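Local structure of hemoglobin subunit alpha (Mustelus griseus, 1GCV) at residues A[71-76]-A[125-130]; A[10-15]-A[113-118]; A[16-21]-A[65-70]. The protein carries oxygen from the gills to the peripheral tissues, as the haem-bearing alpha chain of a tetramer of two alpha and two beta chains. All blocks are in the same frame, centred on the assembly; numbering follows the deposited sequence.

Contact 1: A[71-76]-A[125-130]; sequences EHVDDL and DKLLSA
Leu76 reaches across to Ala130 from the start of helix 76-79, and its side chain does most of the work of this contact. Its CB points toward helix 118-135 but is still 5.5 Å from Ala130 CB. CG leaves CB in a strongly twisted setting (chi1 -99°, nearly 40° from staggered), and the second torsion then carries CD1 outward, anti to CA. As a result CD1 leads: it packs at 3.5 Å against Ala130 CB and brushes the carbonyl carbon of the same residue. The other methyl, CD2, turns to Ala69 of helix 53-71. A branched leucine suits this place because its two tips serve two helices, while alanine on the receiving side lets the methyl come close to the helix backbone.

The contact lays the EF corner of the globin fold, where the chain leaves helix 53-71, beside the long helix 118-135. One turn earlier on that helix, Leu127 holds CG anti to its N (chi1 170°), which brings CD1 within 4.2 Å of Val73 CG2; these two side chains approach at a slant. Val73 also lies on Phe2 and Lys7, so residues of the N-terminal region share this apolar patch. Asp75 occupies the N-cap position before helix 76-79 and hydrogen-bonds through OD2 to Ser78 OG.

Elsewhere on helix 118-135, Asp125 O accepts two bonds, from Ser129 N and, at 3.0 Å, from Ser129 OG, which arrive from opposite faces of its carbonyl plane. The hydroxyl thus folds back on its own helix. Asp125 and Lys126 make salt bridges to Arg140 of the second alpha subunit, the former to its guanidinium group and the latter to its terminal carboxylate.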
ATOM      1  N   GLU A  71       7.165   8.092  25.073  1.00 35.09           N
ATOM      2  CA  GLU A  71       7.642   8.995  26.118  1.00 38.13           C
ATOM      3  C   GLU A  71       8.339  10.232  25.548  1.00 37.15           C
ATOM      4  O   GLU A  71       8.404  11.268  26.203  1.00 37.15           O
ATOM      5  CB  GLU A  71       8.607   8.260  27.048  1.00 40.15           C
ATOM      6  CG  GLU A  71       7.925   7.503  28.176  1.00 49.45           C
ATOM      7  CD  GLU A  71       8.686   6.251  28.588  1.00 54.62           C
ATOM      8  OE1 GLU A  71       9.936   6.242  28.488  1.00 54.01           O
ATOM      9  OE2 GLU A  71       8.028   5.274  29.013  1.00 55.58           O
ATOM     10  N   HIS A  72       8.867  10.119  24.333  1.00 36.27           N
ATOM     11  CA  HIS A  72       9.558  11.235  23.694  1.00 33.91           C
ATOM     12  C   HIS A  72       8.735  11.724  22.517  1.00 32.27           C
ATOM     13  O   HIS A  72       9.280  12.132  21.497  1.00 33.00           O
ATOM     14  CB  HIS A  72      10.935  10.800  23.185  1.00 36.09           C
ATOM     15  CG  HIS A  72      11.888  10.394  24.265  1.00 37.47           C
ATOM     16  ND1 HIS A  72      13.092  11.032  24.471  1.00 39.76           N
ATOM     17  CD2 HIS A  72      11.831   9.394  25.178  1.00 42.06           C
ATOM     18  CE1 HIS A  72      13.736  10.444  25.465  1.00 42.77           C
ATOM     19  NE2 HIS A  72      12.994   9.446  25.911  1.00 43.20           N
ATOM     20  N   VAL A  73       7.418  11.681  22.660  1.00 32.71           N
ATOM     21  CA  VAL A  73       6.533  12.103  21.586  1.00 33.98           C
ATOM     22  C   VAL A  73       6.726  13.564  21.190  1.00 37.88           C
ATOM     23  O   VAL A  73       6.367  13.963  20.080  1.00 37.70           O
ATOM     24  CB  VAL A  73       5.054  11.862  21.972  1.00 33.94           C
ATOM     25  CG1 VAL A  73       4.578  12.939  22.932  1.00 32.72           C
ATOM     26  CG2 VAL A  73       4.192  11.824  20.722  1.00 34.68           C
ATOM     27  N   ASP A  74       7.299  14.358  22.092  1.00 41.22           N
ATOM     28  CA  ASP A  74       7.530  15.781  21.832  1.00 41.75           C
ATOM     29  C   ASP A  74       8.700  16.013  20.879  1.00 41.20           C
ATOM     30  O   ASP A  74       8.813  17.072  20.260  1.00 38.40           O
ATOM     31  CB  ASP A  74       7.782  16.521  23.147  1.00 43.84           C
ATOM     32  CG  ASP A  74       6.509  16.742  23.941  1.00 48.42           C
ATOM     33  OD1 ASP A  74       5.501  17.169  23.331  1.00 46.69           O
ATOM     34  OD2 ASP A  74       6.521  16.488  25.167  1.00 47.94           O
ATOM     35  N   ASP A  75       9.572  15.019  20.769  1.00 38.80           N
ATOM     36  CA  ASP A  75      10.717  15.116  19.879  1.00 37.54           C
ATOM     37  C   ASP A  75      10.969  13.761  19.232  1.00 35.69           C
ATOM     38  O   ASP A  75      12.019  13.151  19.445  1.00 35.10           O
ATOM     39  CB  ASP A  75      11.957  15.558  20.654  1.00 39.56           C
ATOM     40  CG  ASP A  75      13.150  15.805  19.747  1.00 46.02           C
ATOM     41  OD1 ASP A  75      14.295  15.604  20.208  1.00 50.30           O
ATOM     42  OD2 ASP A  75      12.943  16.195  18.574  1.00 46.76           O
ATOM     43  N   LEU A  76      10.006  13.295  18.441  1.00 32.45           N
ATOM     44  CA  LEU A  76      10.125  12.001  17.778  1.00 32.88           C
ATOM     45  C   LEU A  76      11.265  11.929  16.756  1.00 33.86           C
ATOM     46  O   LEU A  76      11.965  10.919  16.683  1.00 36.74           O
ATOM     47  CB  LEU A  76       8.799  11.623  17.101  1.00 27.23           C
ATOM     48  CG  LEU A  76       7.859  10.662  17.841  1.00 28.95           C
ATOM     49  CD1 LEU A  76       6.825  10.117  16.872  1.00 29.26           C
ATOM     50  CD2 LEU A  76       8.646   9.518  18.453  1.00 25.37           C
ATOM     51  N   ASP A 125      -2.994   4.876  16.655  1.00 16.90           N
ATOM     52  CA  ASP A 125      -2.704   4.771  15.227  1.00 20.82           C
ATOM     53  C   ASP A 125      -1.872   5.959  14.761  1.00 20.75           C
ATOM     54  O   ASP A 125      -1.028   5.823  13.881  1.00 16.95           O
ATOM     55  CB  ASP A 125      -3.999   4.706  14.407  1.00 24.30           C
ATOM     56  CG  ASP A 125      -3.784   4.099  13.030  1.00 29.60           C
ATOM     57  OD1 ASP A 125      -3.110   3.049  12.944  1.00 34.74           O
ATOM     58  OD2 ASP A 125      -4.284   4.666  12.034  1.00 29.63           O
ATOM     59  N   LYS A 126      -2.115   7.123  15.360  1.00 21.07           N
ATOM     60  CA  LYS A 126      -1.386   8.335  15.011  1.00 21.63           C
ATOM     61  C   LYS A 126       0.070   8.275  15.476  1.00 17.24           C
ATOM     62  O   LYS A 126       0.958   8.804  14.813  1.00 17.93           O
ATOM     63  CB  LYS A 126      -2.086   9.559  15.607  1.00 23.23           C
ATOM     64  CG  LYS A 126      -3.305  10.003  14.803  1.00 28.80           C
ATOM     65  CD  LYS A 126      -4.014  11.186  15.453  1.00 35.92           C
ATOM     66  CE  LYS A 126      -3.154  12.446  15.414  1.00 37.65           C
ATOM     67  NZ  LYS A 126      -3.971  13.667  15.650  1.00 36.16           N
ATOM     68  N   LEU A 127       0.315   7.624  16.609  1.00 16.88           N
ATOM     69  CA  LEU A 127       1.677   7.499  17.118  1.00 17.64           C
ATOM     70  C   LEU A 127       2.469   6.543  16.228  1.00 16.80           C
ATOM     71  O   LEU A 127       3.588   6.851  15.811  1.00 16.45           O
ATOM     72  CB  LEU A 127       1.664   6.983  18.564  1.00 17.58           C
ATOM     73  CG  LEU A 127       3.017   6.579  19.162  1.00 19.78           C
ATOM     74  CD1 LEU A 127       3.780   7.828  19.586  1.00 19.27           C
ATOM     75  CD2 LEU A 127       2.808   5.635  20.340  1.00 15.33           C
ATOM     76  N   LEU A 128       1.878   5.388  15.924  1.00 18.32           N
ATOM     77  CA  LEU A 128       2.535   4.388  15.083  1.00 18.34           C
ATOM     78  C   LEU A 128       2.856   4.940  13.702  1.00 17.07           C
ATOM     79  O   LEU A 128       3.900   4.632  13.135  1.00 15.99           O
ATOM     80  CB  LEU A 128       1.662   3.129  14.956  1.00 15.56           C
ATOM     81  CG  LEU A 128       1.490   2.334  16.255  1.00 16.74           C
ATOM     82  CD1 LEU A 128       0.511   1.190  16.051  1.00 15.98           C
ATOM     83  CD2 LEU A 128       2.836   1.812  16.705  1.00 17.30           C
ATOM     84  N   SER A 129       1.958   5.752  13.156  1.00 17.23           N
ATOM     85  CA  SER A 129       2.189   6.338  11.841  1.00 20.76           C
ATOM     86  C   SER A 129       3.384   7.279  11.894  1.00 18.15           C
ATOM     87  O   SER A 129       4.225   7.264  10.994  1.00 19.37           O
ATOM     88  CB  SER A 129       0.946   7.096  11.358  1.00 22.87           C
ATOM     89  OG  SER A 129      -0.101   6.195  11.026  1.00 35.53           O
ATOM     90  N   ALA A 130       3.453   8.090  12.949  1.00 17.96           N
ATOM     91  CA  ALA A 130       4.553   9.036  13.132  1.00 19.05           C
ATOM     92  C   ALA A 130       5.856   8.277  13.276  1.00 20.76           C
ATOM     93  O   ALA A 130       6.892   8.703  12.769  1.00 21.39           O
ATOM     94  CB  ALA A 130       4.318   9.888  14.375  1.00 21.34           C
TER

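Contact 2: A[10-15]-A[113-118]; sequences IGKIAQ and LTEFSP
The carboxylate of Glu115 faces the ammonium group of Lys12, which stands well above the carboxylate plane with NZ 4.3 Å from OE1. That is too long for a salt bridge, though the opposite charges probably still attract. OE1 has a firmer partner in the hydroxyl of Thr120, a hydrogen bond that helps fix the carboxylate. Long, flexible, charged side chains suit this outer border.

The other flat group, the ring of Phe116, lies deeper, among Ile106, Leu109 and Ala110, and meets His121 with the planes about 25° apart. Leu113 lies between this ring and Ile13 of helix 4-19: its CD2 comes up beside the ring's CD1 edge, not over the centre, 3.7 Å from Phe116 CD1 and 4.2 Å from Ile13 CG1. The two side chains cross at about a right angle. Ile13 sets CG1 beside its backbone N (chi1 -85°), and from there this branch extends to Leu113.

In the globin fold this is the GH corner resting on helix 4-19. Ile13 also packs on Thr120 and Val124 of helix 118-135, whereas Phe116 O is hydrogen-bonded by Arg30 of a neighbouring beta subunit, so the corner lies between helix 4-19 and the partner chain.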
ATOM      1  N   ILE A  10      -1.751   7.978  24.982  1.00 27.35           N
ATOM      2  CA  ILE A  10      -0.504   7.357  24.557  1.00 27.39           C
ATOM      3  C   ILE A  10       0.340   6.972  25.773  1.00 27.73           C
ATOM      4  O   ILE A  10       0.800   5.836  25.881  1.00 28.24           O
ATOM      5  CB  ILE A  10       0.288   8.317  23.641  1.00 27.65           C
ATOM      6  CG1 ILE A  10      -0.277   8.247  22.222  1.00 29.13           C
ATOM      7  CG2 ILE A  10       1.769   7.961  23.639  1.00 30.37           C
ATOM      8  CD1 ILE A  10       0.034   9.464  21.383  1.00 30.65           C
ATOM      9  N   GLY A  11       0.531   7.915  26.691  1.00 29.41           N
ATOM     10  CA  GLY A  11       1.313   7.642  27.884  1.00 27.38           C
ATOM     11  C   GLY A  11       0.685   6.537  28.712  1.00 30.00           C
ATOM     12  O   GLY A  11       1.384   5.733  29.329  1.00 32.82           O
ATOM     13  N   LYS A  12      -0.642   6.496  28.727  1.00 29.30           N
ATOM     14  CA  LYS A  12      -1.363   5.477  29.476  1.00 32.66           C
ATOM     15  C   LYS A  12      -1.160   4.110  28.820  1.00 34.35           C
ATOM     16  O   LYS A  12      -1.080   3.092  29.509  1.00 35.27           O
ATOM     17  CB  LYS A  12      -2.859   5.824  29.534  1.00 35.74           C
ATOM     18  CG  LYS A  12      -3.757   4.708  30.073  1.00 45.73           C
ATOM     19  CD  LYS A  12      -5.232   4.941  29.717  1.00 51.34           C
ATOM     20  CE  LYS A  12      -5.796   3.817  28.846  1.00 52.73           C
ATOM     21  NZ  LYS A  12      -6.457   4.323  27.601  1.00 51.48           N
ATOM     22  N   ILE A  13      -1.069   4.090  27.489  1.00 34.05           N
ATOM     23  CA  ILE A  13      -0.872   2.839  26.757  1.00 31.59           C
ATOM     24  C   ILE A  13       0.590   2.387  26.817  1.00 30.21           C
ATOM     25  O   ILE A  13       0.868   1.188  26.815  1.00 27.85           O
ATOM     26  CB  ILE A  13      -1.358   2.966  25.279  1.00 31.78           C
ATOM     27  CG1 ILE A  13      -2.861   2.685  25.213  1.00 31.24           C
ATOM     28  CG2 ILE A  13      -0.645   1.963  24.378  1.00 30.59           C
ATOM     29  CD1 ILE A  13      -3.604   3.563  24.252  1.00 38.90           C
ATOM     30  N   ALA A  14       1.520   3.340  26.884  1.00 26.56           N
ATOM     31  CA  ALA A  14       2.940   3.006  26.980  1.00 27.37           C
ATOM     32  C   ALA A  14       3.218   2.341  28.336  1.00 28.54           C
ATOM     33  O   ALA A  14       4.148   1.541  28.468  1.00 29.57           O
ATOM     34  CB  ALA A  14       3.793   4.264  26.823  1.00 23.50           C
ATOM     35  N   GLN A  15       2.403   2.682  29.335  1.00 29.73           N
ATOM     36  CA  GLN A  15       2.522   2.131  30.686  1.00 30.48           C
ATOM     37  C   GLN A  15       2.175   0.648  30.691  1.00 28.68           C
ATOM     38  O   GLN A  15       2.850  -0.156  31.332  1.00 29.43           O
ATOM     39  CB  GLN A  15       1.568   2.854  31.637  1.00 36.09           C
ATOM     40  CG  GLN A  15       1.979   4.263  31.982  1.00 48.79           C
ATOM     41  CD  GLN A  15       3.036   4.288  33.058  1.00 58.07           C
ATOM     42  OE1 GLN A  15       2.932   5.041  34.029  1.00 62.34           O
ATOM     43  NE2 GLN A  15       4.063   3.457  32.898  1.00 59.81           N
ATOM     44  N   LEU A 113      -6.151  -4.874  25.973  1.00 33.81           N
ATOM     45  CA  LEU A 113      -6.771  -3.726  26.626  1.00 34.16           C
ATOM     46  C   LEU A 113      -8.251  -3.932  26.966  1.00 36.32           C
ATOM     47  O   LEU A 113      -9.019  -4.490  26.172  1.00 34.80           O
ATOM     48  CB  LEU A 113      -6.611  -2.483  25.749  1.00 30.68           C
ATOM     49  CG  LEU A 113      -5.374  -1.618  25.995  1.00 29.56           C
ATOM     50  CD1 LEU A 113      -4.188  -2.472  26.406  1.00 33.25           C
ATOM     51  CD2 LEU A 113      -5.060  -0.846  24.732  1.00 31.89           C
ATOM     52  N   THR A 114      -8.634  -3.483  28.160  1.00 38.92           N
ATOM     53  CA  THR A 114     -10.011  -3.595  28.632  1.00 40.73           C
ATOM     54  C   THR A 114     -10.869  -2.660  27.796  1.00 38.99           C
ATOM     55  O   THR A 114     -11.969  -3.016  27.388  1.00 38.09           O
ATOM     56  CB  THR A 114     -10.138  -3.190  30.126  1.00 44.72           C
ATOM     57  OG1 THR A 114      -9.213  -2.134  30.424  1.00 49.25           O
ATOM     58  CG2 THR A 114      -9.844  -4.380  31.028  1.00 46.96           C
ATOM     59  N   GLU A 115     -10.353  -1.462  27.543  1.00 37.56           N
ATOM     60  CA  GLU A 115     -11.069  -0.488  26.738  1.00 38.47           C
ATOM     61  C   GLU A 115     -10.228  -0.073  25.531  1.00 34.87           C
ATOM     62  O   GLU A 115      -9.079   0.350  25.672  1.00 33.81           O
ATOM     63  CB  GLU A 115     -11.445   0.738  27.589  1.00 43.05           C
ATOM     64  CG  GLU A 115     -10.458   1.907  27.537  1.00 52.56           C
ATOM     65  CD  GLU A 115     -10.922   3.034  26.620  1.00 56.67           C
ATOM     66  OE1 GLU A 115     -10.186   3.375  25.666  1.00 54.44           O
ATOM     67  OE2 GLU A 115     -12.023   3.581  26.854  1.00 59.04           O
ATOM     68  N   PHE A 116     -10.801  -0.228  24.342  1.00 32.44           N
ATOM     69  CA  PHE A 116     -10.127   0.150  23.107  1.00 26.81           C
ATOM     70  C   PHE A 116     -11.138   0.810  22.183  1.00 24.42           C
ATOM     71  O   PHE A 116     -11.509   0.270  21.141  1.00 25.46           O
ATOM     72  CB  PHE A 116      -9.502  -1.069  22.422  1.00 27.29           C
ATOM     73  CG  PHE A 116      -8.400  -0.717  21.456  1.00 26.44           C
ATOM     74  CD1 PHE A 116      -7.263  -0.033  21.896  1.00 25.02           C
ATOM     75  CD2 PHE A 116      -8.510  -1.036  20.106  1.00 24.44           C
ATOM     76  CE1 PHE A 116      -6.253   0.331  21.006  1.00 21.08           C
ATOM     77  CE2 PHE A 116      -7.503  -0.674  19.205  1.00 23.69           C
ATOM     78  CZ  PHE A 116      -6.373   0.011  19.659  1.00 22.29           C
ATOM     79  N   SER A 117     -11.584   1.991  22.592  1.00 21.87           N
ATOM     80  CA  SER A 117     -12.563   2.757  21.842  1.00 23.00           C
ATOM     81  C   SER A 117     -11.918   3.434  20.643  1.00 22.65           C
ATOM     82  O   SER A 117     -10.696   3.596  20.592  1.00 20.68           O
ATOM     83  CB  SER A 117     -13.169   3.830  22.736  1.00 22.23           C
ATOM     84  OG  SER A 117     -12.186   4.803  23.051  1.00 24.79           O
ATOM     85  N   PRO A 118     -12.735   3.831  19.658  1.00 20.75           N
ATOM     86  CA  PRO A 118     -12.244   4.504  18.453  1.00 20.78           C
ATOM     87  C   PRO A 118     -11.262   5.649  18.745  1.00 20.50           C
ATOM     88  O   PRO A 118     -10.315   5.870  17.992  1.00 20.47           O
ATOM     89  CB  PRO A 118     -13.523   4.991  17.785  1.00 19.39           C
ATOM     90  CG  PRO A 118     -14.530   3.978  18.185  1.00 18.08           C
ATOM     91  CD  PRO A 118     -14.192   3.621  19.604  1.00 20.36           C
TER

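Contact 3: A[16-21]-A[65-70]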
ATOM      1  N   VAL A  16       1.104   0.306  29.979  1.00 26.69           N
ATOM      2  CA  VAL A  16       0.615  -1.071  29.866  1.00 27.22           C
ATOM      3  C   VAL A  16       1.604  -1.977  29.136  1.00 27.49           C
ATOM      4  O   VAL A  16       1.878  -3.095  29.578  1.00 27.96           O
ATOM      5  CB  VAL A  16      -0.726  -1.123  29.100  1.00 27.26           C
ATOM      6  CG1 VAL A  16      -1.182  -2.565  28.939  1.00 28.27           C
ATOM      7  CG2 VAL A  16      -1.775  -0.293  29.827  1.00 28.72           C
ATOM      8  N   LEU A  17       2.128  -1.488  28.015  1.00 24.75           N
ATOM      9  CA  LEU A  17       3.081  -2.241  27.213  1.00 23.10           C
ATOM     10  C   LEU A  17       4.416  -2.447  27.930  1.00 23.26           C
ATOM     11  O   LEU A  17       5.062  -3.475  27.754  1.00 20.48           O
ATOM     12  CB  LEU A  17       3.305  -1.537  25.866  1.00 20.88           C
ATOM     13  CG  LEU A  17       2.137  -1.612  24.868  1.00 22.83           C
ATOM     14  CD1 LEU A  17       2.420  -0.720  23.670  1.00 22.13           C
ATOM     15  CD2 LEU A  17       1.929  -3.051  24.416  1.00 22.20           C
ATOM     16  N   ALA A  18       4.817  -1.479  28.748  1.00 22.33           N
ATOM     17  CA  ALA A  18       6.078  -1.564  29.484  1.00 23.69           C
ATOM     18  C   ALA A  18       6.116  -2.716  30.499  1.00 24.49           C
ATOM     19  O   ALA A  18       7.190  -3.204  30.851  1.00 27.19           O
ATOM     20  CB  ALA A  18       6.349  -0.237  30.188  1.00 22.64           C
ATOM     21  N   LYS A  19       4.942  -3.145  30.954  1.00 26.96           N
ATOM     22  CA  LYS A  19       4.819  -4.227  31.932  1.00 29.74           C
ATOM     23  C   LYS A  19       5.413  -5.551  31.446  1.00 29.20           C
ATOM     24  O   LYS A  19       6.108  -6.239  32.193  1.00 28.39           O
ATOM     25  CB  LYS A  19       3.344  -4.432  32.301  1.00 33.35           C
ATOM     26  CG  LYS A  19       2.959  -3.921  33.682  1.00 40.28           C
ATOM     27  CD  LYS A  19       3.085  -2.408  33.770  1.00 46.12           C
ATOM     28  CE  LYS A  19       2.394  -1.863  35.013  1.00 52.02           C
ATOM     29  NZ  LYS A  19       1.770  -0.527  34.771  1.00 54.46           N
ATOM     30  N   SER A  20       5.122  -5.910  30.199  1.00 27.02           N
ATOM     31  CA  SER A  20       5.633  -7.143  29.615  1.00 23.90           C
ATOM     32  C   SER A  20       5.910  -6.945  28.124  1.00 23.56           C
ATOM     33  O   SER A  20       5.172  -7.445  27.276  1.00 25.67           O
ATOM     34  CB  SER A  20       4.628  -8.283  29.819  1.00 22.55           C
ATOM     35  OG  SER A  20       3.307  -7.856  29.557  1.00 26.79           O
ATOM     36  N   PRO A  21       6.988  -6.217  27.790  1.00 19.64           N
ATOM     37  CA  PRO A  21       7.376  -5.941  26.401  1.00 20.50           C
ATOM     38  C   PRO A  21       7.502  -7.171  25.495  1.00 21.22           C
ATOM     39  O   PRO A  21       6.993  -7.177  24.370  1.00 20.15           O
ATOM     40  CB  PRO A  21       8.711  -5.201  26.532  1.00 18.53           C
ATOM     41  CG  PRO A  21       8.735  -4.676  27.903  1.00 22.00           C
ATOM     42  CD  PRO A  21       7.925  -5.613  28.751  1.00 22.48           C
ATOM     43  N   ALA A  65      11.050  -0.002  22.215  1.00 19.76           N
ATOM     44  CA  ALA A  65      11.315   1.171  21.384  1.00 19.83           C
ATOM     45  C   ALA A  65      10.035   1.977  21.199  1.00 21.62           C
ATOM     46  O   ALA A  65      10.075   3.202  21.094  1.00 21.73           O
ATOM     47  CB  ALA A  65      11.878   0.753  20.027  1.00 16.79           C
ATOM     48  N   VAL A  66       8.900   1.284  21.160  1.00 22.40           N
ATOM     49  CA  VAL A  66       7.607   1.943  21.001  1.00 21.05           C
ATOM     50  C   VAL A  66       7.297   2.703  22.294  1.00 20.81           C
ATOM     51  O   VAL A  66       6.879   3.865  22.266  1.00 18.41           O
ATOM     52  CB  VAL A  66       6.477   0.904  20.712  1.00 21.41           C
ATOM     53  CG1 VAL A  66       5.114   1.542  20.874  1.00 20.10           C
ATOM     54  CG2 VAL A  66       6.620   0.353  19.298  1.00 18.36           C
ATOM     55  N   VAL A  67       7.521   2.041  23.426  1.00 19.10           N
ATOM     56  CA  VAL A  67       7.272   2.644  24.723  1.00 19.85           C
ATOM     57  C   VAL A  67       8.115   3.902  24.882  1.00 21.33           C
ATOM     58  O   VAL A  67       7.627   4.932  25.331  1.00 23.42           O
ATOM     59  CB  VAL A  67       7.599   1.652  25.856  1.00 20.36           C
ATOM     60  CG1 VAL A  67       7.537   2.347  27.202  1.00 21.89           C
ATOM     61  CG2 VAL A  67       6.615   0.497  25.822  1.00 20.75           C
ATOM     62  N   LYS A  68       9.381   3.822  24.495  1.00 23.59           N
ATOM     63  CA  LYS A  68      10.278   4.967  24.608  1.00 29.09           C
ATOM     64  C   LYS A  68       9.874   6.104  23.672  1.00 29.70           C
ATOM     65  O   LYS A  68      10.028   7.283  24.008  1.00 28.99           O
ATOM     66  CB  LYS A  68      11.720   4.540  24.313  1.00 34.48           C
ATOM     67  CG  LYS A  68      12.610   4.480  25.541  1.00 41.74           C
ATOM     68  CD  LYS A  68      14.062   4.205  25.166  1.00 52.86           C
ATOM     69  CE  LYS A  68      14.787   3.418  26.261  1.00 59.42           C
ATOM     70  NZ  LYS A  68      15.738   2.394  25.718  1.00 58.75           N
ATOM     71  N   ALA A  69       9.365   5.750  22.495  1.00 27.55           N
ATOM     72  CA  ALA A  69       8.940   6.757  21.534  1.00 27.65           C
ATOM     73  C   ALA A  69       7.714   7.466  22.102  1.00 28.58           C
ATOM     74  O   ALA A  69       7.559   8.679  21.955  1.00 29.77           O
ATOM     75  CB  ALA A  69       8.611   6.107  20.192  1.00 21.86           C
ATOM     76  N   ALA A  70       6.851   6.705  22.765  1.00 28.80           N
ATOM     77  CA  ALA A  70       5.648   7.273  23.354  1.00 30.55           C
ATOM     78  C   ALA A  70       6.020   8.298  24.429  1.00 32.29           C
ATOM     79  O   ALA A  70       5.288   9.259  24.660  1.00 31.93           O
ATOM     80  CB  ALA A  70       4.785   6.164  23.952  1.00 27.84           C
TER
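Val67 sets its two methyls against Leu17 and Ala18 of helix 4-19. CG2 meets Leu17 CB at 3.9 Å and lies nearly as close to Ala18 N, while CG1 touches Ala18 CB at 4.1 Å. One torsion places both: with CG1 anti to its own N (chi1 172°), CG2 falls beside that N, so that CG2 lies against both Leu17 and the backbone of Ala18 while CG1 covers the Ala18 methyl. Valine's short, branched shape covers this ground without a flexible tail. Ala18 suits the opposite place through its smallness, for the CA atoms of Ala18 and Val67 are only 6.5 Å apart.

Deeper in, Leu17 stretches past Val67 to the preceding residue, Val66, whose CG1 lies at a looser 4.5 Å from Leu17 CD1. Leu17 also rests on Ile63, a turn earlier on helix 53-71, and on Tyr24 of helix 21-35, so it is held by both helices.

Further out, the contact belongs to the seam between helices 4-19 and 53-71, the A and E helices of the globin fold. Ser20 stands at the N-cap position of helix 21-35, and Pro21 opens that helix, where the lack of an N-H costs nothing. Toward the haem, Ala65 touches the cofactor and the side chain of Val66 is about 4 Å from it.

No hydrogen bond or charge pair joins the two segments. Their cohesion therefore rests on dispersion and on burial of apolar surface, and the small Ala18 probably helps the helices come this close.

In the fold
The three contacts touch one another mainly through apolar side chains, their centres 12 to 14 Å apart. Ala70 is the meeting point: its CB lies 3.5 Å from Ile10 CG2, 3.6 Å from Ala14 CB and 4.2 Å from Leu127 CD2, so helices 4-19, 53-71 and 118-135 converge on it. Contacts 1 and 2 also touch directly, Leu127 CB lying 4.1 Å from Ile10 CD1. Contact 3 is nested within the loop closed by contact 2, and both draw on helix 4-19. The haem is approached in steps: the side chain of Ile13 in contact 2 is about 12 Å from it, that of Leu127 in contact 1 about 9 Å, and contact 3 reaches the pocket through Ala65.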